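Local atomic coordinates of 11S globulin isoform 1 (Cocos nucifera, PDB entry 5WPW), a protein that serves as a seed storage protein of coconut, a hexameric 11S globulin of the cupin family that acts as a nutrient reservoir and is a potential food allergen. Residues P60-I65 with G113-V118; Y64-R69 with V135-L140; S247-Q252 with K277-R282. The protein carries 2 engineered substitutions. All coordinates share one frame; numbering follows the deposited sequence.

Interaction 1. Residues P60-I65 with G113-V118; sequences PRLVYI and GDVLAV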
# COMPACT_ATOMS: atom_id res chain seq x y z
N PRO A 60 10.89 5.90 18.90
CA PRO A 60 9.69 6.73 18.80
C PRO A 60 8.97 6.73 20.14
O PRO A 60 9.14 5.81 20.94
CB PRO A 60 8.86 6.04 17.71
CG PRO A 60 9.27 4.59 17.80
CD PRO A 60 10.75 4.61 18.19
N ARG A 61 8.21 7.78 20.39
CA ARG A 61 7.53 7.93 21.68
C ARG A 61 6.15 8.57 21.54
O ARG A 61 5.85 9.24 20.55
CB ARG A 61 8.39 8.76 22.65
CG ARG A 61 8.16 10.22 22.56
CD ARG A 61 9.22 10.97 23.34
NE ARG A 61 10.40 11.19 22.52
CZ ARG A 61 11.37 12.02 22.85
NH1 ARG A 61 11.31 12.70 23.99
NH2 ARG A 61 12.40 12.17 22.03
N LEU A 62 5.30 8.33 22.55
CA LEU A 62 4.07 9.06 22.77
C LEU A 62 4.20 9.75 24.11
O LEU A 62 4.67 9.12 25.07
CB LEU A 62 2.84 8.15 22.81
CG LEU A 62 2.44 7.43 21.52
CD1 LEU A 62 1.04 6.87 21.71
CD2 LEU A 62 2.52 8.39 20.35
N VAL A 63 3.88 11.04 24.15
CA VAL A 63 3.85 11.84 25.37
C VAL A 63 2.40 12.13 25.71
O VAL A 63 1.64 12.58 24.85
CB VAL A 63 4.63 13.15 25.20
CG1 VAL A 63 4.67 13.91 26.53
CG2 VAL A 63 6.03 12.87 24.67
N TYR A 64 1.99 11.87 26.95
CA TYR A 64 0.67 12.29 27.41
C TYR A 64 0.82 13.45 28.39
O TYR A 64 1.53 13.32 29.38
CB TYR A 64 -0.10 11.14 28.08
CG TYR A 64 -1.48 11.56 28.56
CD1 TYR A 64 -2.51 11.82 27.65
CD2 TYR A 64 -1.77 11.68 29.91
CE1 TYR A 64 -3.79 12.20 28.08
CE2 TYR A 64 -3.03 12.06 30.35
CZ TYR A 64 -4.02 12.32 29.44
OH TYR A 64 -5.26 12.69 29.89
N ILE A 65 0.12 14.55 28.11
CA ILE A 65 0.13 15.73 28.99
C ILE A 65 -0.91 15.48 30.09
O ILE A 65 -2.11 15.63 29.87
CB ILE A 65 -0.17 17.02 28.23
CG1 ILE A 65 0.76 17.19 27.02
CG2 ILE A 65 -0.01 18.28 29.17
CD1 ILE A 65 2.16 17.15 27.37
N GLY A 113 -4.50 16.63 28.54
CA GLY A 113 -5.15 15.63 27.73
C GLY A 113 -4.55 15.42 26.35
O GLY A 113 -5.00 14.52 25.63
N ASP A 114 -3.58 16.23 25.94
CA ASP A 114 -2.99 16.06 24.63
C ASP A 114 -2.07 14.84 24.61
O ASP A 114 -1.38 14.55 25.58
CB ASP A 114 -2.20 17.29 24.22
CG ASP A 114 -3.06 18.38 23.66
OD1 ASP A 114 -4.25 18.16 23.38
OD2 ASP A 114 -2.53 19.48 23.48
N VAL A 115 -2.05 14.16 23.47
CA VAL A 115 -1.05 13.15 23.17
C VAL A 115 -0.17 13.71 22.06
O VAL A 115 -0.69 14.18 21.04
CB VAL A 115 -1.67 11.81 22.72
CG1 VAL A 115 -0.56 10.91 22.31
CG2 VAL A 115 -2.45 11.19 23.85
N LEU A 116 1.14 13.69 22.28
CA LEU A 116 2.12 14.10 21.28
C LEU A 116 2.93 12.90 20.83
O LEU A 116 3.36 12.10 21.67
CB LEU A 116 3.06 15.16 21.85
CG LEU A 116 2.36 16.44 22.25
CD1 LEU A 116 2.62 16.78 23.71
CD2 LEU A 116 2.85 17.53 21.33
N ALA A 117 3.14 12.78 19.52
CA ALA A 117 3.92 11.69 18.92
C ALA A 117 5.21 12.27 18.36
O ALA A 117 5.17 13.14 17.47
CB ALA A 117 3.15 10.98 17.82
N VAL A 118 6.35 11.80 18.86
CA VAL A 118 7.67 12.23 18.41
C VAL A 118 8.43 11.09 17.74
O VAL A 118 8.90 10.19 18.45
CB VAL A 118 8.46 12.79 19.60
CG1 VAL A 118 9.82 13.26 19.16
CG2 VAL A 118 7.70 13.92 20.26
O HOH W 1 11.25 10.08 19.88
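Pro60 meets the end of segment 113-118 through its CA, which approaches Val118 O in a CA-H...O contact where two antiparallel strands of the N-terminal cupin barrel begin to pair. Arg61 and Val118 form a hydrogen-bonded pair, with Arg61 N to Val118 O at 3.2 Å, and their side chains lie alongside one another. With chi1 at 88°, Arg61 CG sits between its backbone N and carbonyl carbon; the chain then bends at chi3, and NE packs on Val118 CB. A water in the guanidinium plane accepts from NE and, with its oxygen 2.8 Å from Val118 O, probably donates there, so this carbonyl may receive both a backbone N-H and the water. Leu62 turns to the other face of the sheet, where its CD2 meets Ala117 CB at 3.7 Å; Leu281 of helix 281-284 covers both side chains. At Val63 the pairing is tight and nearly straight: Val63 N to Leu116 O is 2.7 Å, and both this bond and its return from Leu116 N to Val63 O lie in the accepting carbonyl's plane. The Tyr64 side chain crosses that of Val115 at about a right angle, with Val115 CG2 at the ring edge, while Tyr64 OH reaches Gly113 CA at 3.6 Å. Gly113, with phi at 87°, leads into the strand and donates its N-H to Ile65 O. The Asp114 carboxylate is held by Gln111 N and Asn253 ND2. Ile65 closes the ladder: its N-H points at Asp114 O at 176°, and its CD1 lies 3.7 Å from Leu116 CD1.

Interaction 2. Residues Y64-R69 with V135-L140; sequences YIVQGR and VAITVL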
# COMPACT_ATOMS: atom_id res chain seq x y z
N TYR A 64 1.99 11.87 26.95
CA TYR A 64 0.67 12.29 27.41
C TYR A 64 0.82 13.45 28.39
O TYR A 64 1.53 13.32 29.38
CB TYR A 64 -0.10 11.14 28.08
CG TYR A 64 -1.48 11.56 28.56
CD1 TYR A 64 -2.51 11.82 27.65
CD2 TYR A 64 -1.77 11.68 29.91
CE1 TYR A 64 -3.79 12.20 28.08
CE2 TYR A 64 -3.03 12.06 30.35
CZ TYR A 64 -4.02 12.32 29.44
OH TYR A 64 -5.26 12.69 29.89
N ILE A 65 0.12 14.55 28.11
CA ILE A 65 0.13 15.73 28.99
C ILE A 65 -0.91 15.48 30.09
O ILE A 65 -2.11 15.63 29.87
CB ILE A 65 -0.17 17.02 28.23
CG1 ILE A 65 0.76 17.19 27.02
CG2 ILE A 65 -0.01 18.28 29.17
CD1 ILE A 65 2.16 17.15 27.37
N VAL A 66 -0.43 15.05 31.26
CA VAL A 66 -1.28 14.87 32.44
C VAL A 66 -1.80 16.21 32.95
O VAL A 66 -2.95 16.31 33.41
CB VAL A 66 -0.49 14.12 33.53
CG1 VAL A 66 -1.33 14.00 34.83
CG2 VAL A 66 -0.08 12.72 33.07
N GLN A 67 -0.98 17.25 32.88
CA GLN A 67 -1.32 18.52 33.50
C GLN A 67 -0.57 19.63 32.79
O GLN A 67 0.56 19.42 32.34
CB GLN A 67 -0.94 18.46 34.99
CG GLN A 67 -1.35 19.68 35.83
CD GLN A 67 -0.69 19.63 37.20
OE1 GLN A 67 -1.20 18.98 38.11
NE2 GLN A 67 0.46 20.28 37.33
N GLY A 68 -1.19 20.81 32.68
CA GLY A 68 -0.49 22.00 32.25
C GLY A 68 -0.76 22.35 30.80
O GLY A 68 -1.48 21.65 30.08
N ARG A 69 -0.15 23.45 30.37
CA ARG A 69 -0.19 23.85 28.98
C ARG A 69 1.15 24.47 28.60
O ARG A 69 1.94 24.87 29.47
CB ARG A 69 -1.33 24.82 28.69
CG ARG A 69 -1.23 26.14 29.41
CD ARG A 69 -2.32 27.08 28.93
NE ARG A 69 -1.88 27.91 27.81
CZ ARG A 69 -1.47 29.17 27.93
NH1 ARG A 69 -1.44 29.75 29.12
NH2 ARG A 69 -1.09 29.86 26.86
N VAL A 135 3.04 18.31 33.69
CA VAL A 135 3.43 16.95 34.02
C VAL A 135 3.20 16.11 32.77
O VAL A 135 2.06 16.02 32.27
CB VAL A 135 2.65 16.40 35.23
CG1 VAL A 135 3.17 15.03 35.60
CG2 VAL A 135 2.80 17.36 36.43
N ALA A 136 4.27 15.55 32.23
CA ALA A 136 4.23 14.75 31.01
C ALA A 136 4.62 13.32 31.33
O ALA A 136 5.60 13.08 32.05
CB ALA A 136 5.19 15.32 29.96
N ILE A 137 3.86 12.35 30.81
CA ILE A 137 4.26 10.95 30.90
C ILE A 137 4.59 10.47 29.50
O ILE A 137 3.77 10.60 28.58
CB ILE A 137 3.19 10.07 31.56
CG1 ILE A 137 3.56 8.63 31.32
CG2 ILE A 137 1.83 10.37 30.99
CD1 ILE A 137 2.83 7.66 32.13
N THR A 138 5.79 9.94 29.33
CA THR A 138 6.34 9.53 28.04
C THR A 138 6.63 8.05 28.00
O THR A 138 7.31 7.53 28.90
CB THR A 138 7.63 10.30 27.76
OG1 THR A 138 7.30 11.66 27.50
CG2 THR A 138 8.36 9.69 26.57
N VAL A 139 6.16 7.36 26.96
CA VAL A 139 6.48 5.95 26.74
C VAL A 139 7.27 5.86 25.43
O VAL A 139 6.79 6.33 24.39
CB VAL A 139 5.21 5.07 26.69
CG1 VAL A 139 5.58 3.62 26.54
CG2 VAL A 139 4.33 5.26 27.94
N LEU A 140 8.49 5.34 25.51
CA LEU A 140 9.38 5.20 24.37
C LEU A 140 9.45 3.74 23.93
O LEU A 140 9.74 2.86 24.75
CB LEU A 140 10.79 5.69 24.72
CG LEU A 140 11.05 7.17 25.01
CD1 LEU A 140 11.62 7.37 26.40
CD2 LEU A 140 12.00 7.71 23.93
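Val135 O is approached by two successive amides of the facing strand, Val66 N at 2.9 Å and Gln67 N at 3.3 Å. Both bonds are weak, the first because it is strongly bent, with an N-H...O angle of 128°. Val66 and Gln67 therefore share one opposite residue, and the helix-like backbone angles of Val66 (-67°/-37°) make room for the extra residue. Val135 N closes the bulge by donating to Gln67 O at 3.0 Å from above the carbonyl plane; ordinary pairing holds on the side of Tyr64, whose N forms a short, almost straight bond of 2.7 Å to Ile137 O.

The side chains follow this change in register. Ile137 CG2, placed between its own backbone N and carbonyl carbon, lies against Tyr64 CB at 3.6 Å and at the edge of the tyrosine ring. The same methyl meets Val66 CG2 at 3.7 Å, so Ile137 bridges two residues of the partner strand. Gln67 crosses Val135 obliquely: the CB atoms are 4.1 Å apart, and the extended chain carries NE2 past Val135 CG2 to a hydrogen bond with Pro133 O. Farther over, Val135 also packs on Arg43 and Val45 of strand 40-46, which continues the sheet. The one-residue shift between Ile65 and Gln67 is a classic beta bulge, set here between antiparallel strands of the N-terminal cupin domain.

Interaction 3. Residues S247-Q252 with K277-R282; sequences SMKIKQ and KLPILR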
# COMPACT_ATOMS: atom_id res chain seq x y z
N SER A 247 3.66 18.92 7.07
CA SER A 247 2.48 19.39 7.79
C SER A 247 1.76 18.25 8.49
O SER A 247 0.55 18.35 8.72
CB SER A 247 1.54 20.12 6.83
OG SER A 247 2.24 21.14 6.14
N MET A 248 2.46 17.17 8.83
CA MET A 248 1.84 16.08 9.59
C MET A 248 1.37 16.59 10.95
O MET A 248 2.10 17.30 11.65
CB MET A 248 2.85 14.96 9.83
CG MET A 248 3.17 14.07 8.67
SD MET A 248 4.08 12.68 9.37
CE MET A 248 5.66 13.46 9.73
N LYS A 249 0.16 16.21 11.35
CA LYS A 249 -0.28 16.50 12.70
C LYS A 249 0.48 15.57 13.64
O LYS A 249 0.63 14.38 13.36
CB LYS A 249 -1.79 16.30 12.83
CG LYS A 249 -2.37 16.75 14.17
CD LYS A 249 -3.87 16.46 14.29
CE LYS A 249 -4.24 15.13 13.64
NZ LYS A 249 -5.14 14.24 14.45
N ILE A 250 1.00 16.12 14.74
CA ILE A 250 1.75 15.33 15.72
C ILE A 250 1.06 15.28 17.06
O ILE A 250 1.61 14.68 18.00
CB ILE A 250 3.19 15.87 15.90
CG1 ILE A 250 3.16 17.33 16.33
CG2 ILE A 250 4.01 15.66 14.64
CD1 ILE A 250 4.07 17.63 17.50
N LYS A 251 -0.09 15.92 17.21
CA LYS A 251 -0.71 16.10 18.50
C LYS A 251 -2.20 15.83 18.35
O LYS A 251 -2.80 16.21 17.34
CB LYS A 251 -0.47 17.52 19.02
CG LYS A 251 -1.32 17.92 20.22
CD LYS A 251 -0.97 19.36 20.65
CE LYS A 251 -2.19 20.28 20.57
NZ LYS A 251 -2.49 20.82 19.21
N GLN A 252 -2.78 15.17 19.35
CA GLN A 252 -4.22 14.95 19.37
C GLN A 252 -4.69 14.88 20.81
O GLN A 252 -4.07 14.20 21.63
CB GLN A 252 -4.60 13.67 18.62
CG GLN A 252 -6.04 13.26 18.88
CD GLN A 252 -6.94 13.49 17.70
OE1 GLN A 252 -6.57 14.17 16.75
NE2 GLN A 252 -8.13 12.89 17.74
N LYS A 277 -7.30 8.10 13.66
CA LYS A 277 -7.44 9.48 14.10
C LYS A 277 -6.22 10.34 13.82
O LYS A 277 -6.37 11.49 13.43
CB LYS A 277 -7.74 9.52 15.60
CG LYS A 277 -9.07 8.87 15.93
CD LYS A 277 -9.53 9.21 17.33
CE LYS A 277 -10.77 8.41 17.68
NZ LYS A 277 -11.23 8.72 19.07
N LEU A 278 -5.02 9.80 14.01
CA LEU A 278 -3.78 10.57 13.97
C LEU A 278 -2.83 9.83 13.04
O LEU A 278 -2.24 8.81 13.44
CB LEU A 278 -3.18 10.72 15.36
CG LEU A 278 -1.82 11.43 15.46
CD1 LEU A 278 -1.98 12.83 14.94
CD2 LEU A 278 -1.28 11.40 16.89
N PRO A 279 -2.65 10.30 11.81
CA PRO A 279 -1.98 9.47 10.80
C PRO A 279 -0.59 9.02 11.17
O PRO A 279 -0.23 7.88 10.87
CB PRO A 279 -1.97 10.38 9.57
CG PRO A 279 -3.13 11.28 9.77
CD PRO A 279 -3.23 11.52 11.23
N ILE A 280 0.20 9.87 11.84
CA ILE A 280 1.60 9.55 12.09
C ILE A 280 1.76 8.27 12.91
O ILE A 280 2.80 7.62 12.85
CB ILE A 280 2.33 10.73 12.77
CG1 ILE A 280 3.85 10.51 12.71
CG2 ILE A 280 1.87 10.92 14.23
CD1 ILE A 280 4.67 11.64 13.27
N LEU A 281 0.71 7.87 13.64
CA LEU A 281 0.84 6.71 14.50
C LEU A 281 1.10 5.44 13.70
O LEU A 281 1.61 4.48 14.27
CB LEU A 281 -0.42 6.53 15.36
CG LEU A 281 -0.69 7.67 16.34
CD1 LEU A 281 -1.83 7.37 17.31
CD2 LEU A 281 0.58 7.99 17.09
N ARG A 282 0.73 5.42 12.42
CA ARG A 282 1.00 4.25 11.59
C ARG A 282 2.49 4.03 11.35
O ARG A 282 2.89 2.93 10.97
CB ARG A 282 0.26 4.35 10.25
CG ARG A 282 0.88 5.31 9.23
CD ARG A 282 -0.10 5.58 8.08
NE ARG A 282 0.18 6.85 7.41
CZ ARG A 282 0.38 6.98 6.10
NH1 ARG A 282 0.32 5.93 5.29
NH2 ARG A 282 0.64 8.18 5.59
O HOH W 2 -0.27 12.74 11.52
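Leu278, Ile280 and Lys249 bury the most surface, and the aliphatic chain of Lys249 runs across the end of Leu278. Leu278 CD1 touches the lysine from CB to NZ; CE and NZ are both 3.5 Å from it, which for the carbon pair is tighter than usual, and Lys249 O lies 3.4 Å away. Lys249 leaves the backbone extended and then bends at chi3 (38°) and chi4, which brings the ammonium group to Gln252 OE1 at 2.7 Å and to Lys277 O at 3.2 Å, the latter from above the carbonyl plane. Lys249 of a second subunit also reaches Lys277 O, and the two ammonium groups come close, so these bonds probably help offset their like charges.

Ile280 makes the second group of contacts. Its CG1 meets Met248 SD at 4.0 Å, the two side chains crossing at about a right angle, while CG2 faces Lys249 O at 3.8 Å. A water links the two backbones, donating to Lys249 O and accepting from Ile280 N at 2.9 Å. The same CG2 packs on Ala117 of strand 114-118.

Leu278 to Leu281 form a type I beta turn leading into helix 281-284. The contact thus joins this turn, in the C-terminal cupin domain, to the segment entering strand 251-253, outermost within this chain in the N-terminal cupin sheet, at an interface with a second subunit.

From the N terminus, strand 61-67 comes first and serves both interaction 1 and interaction 2. Interaction 1 closes the loop to strand 114-118, and interaction 2 a longer one to strand 134-140; the two loops share Tyr64 and Ile65, and interaction 1 opens and closes first, so they cross rather than nest. Strand 61-67 lies between its two partners. Interaction 3 follows in series, closing a shorter loop from 247-252 to 277-282. It touches interaction 1, because strand 251-253 pairs with 114-118 through a probable hydrogen bond from Val115 N to Gln252 O (2.7 Å). Interactions 2 and 3 do not touch; their centres are about 17 Å apart. Together the three run across one N-terminal sheet to the start of the C-terminal cupin domain.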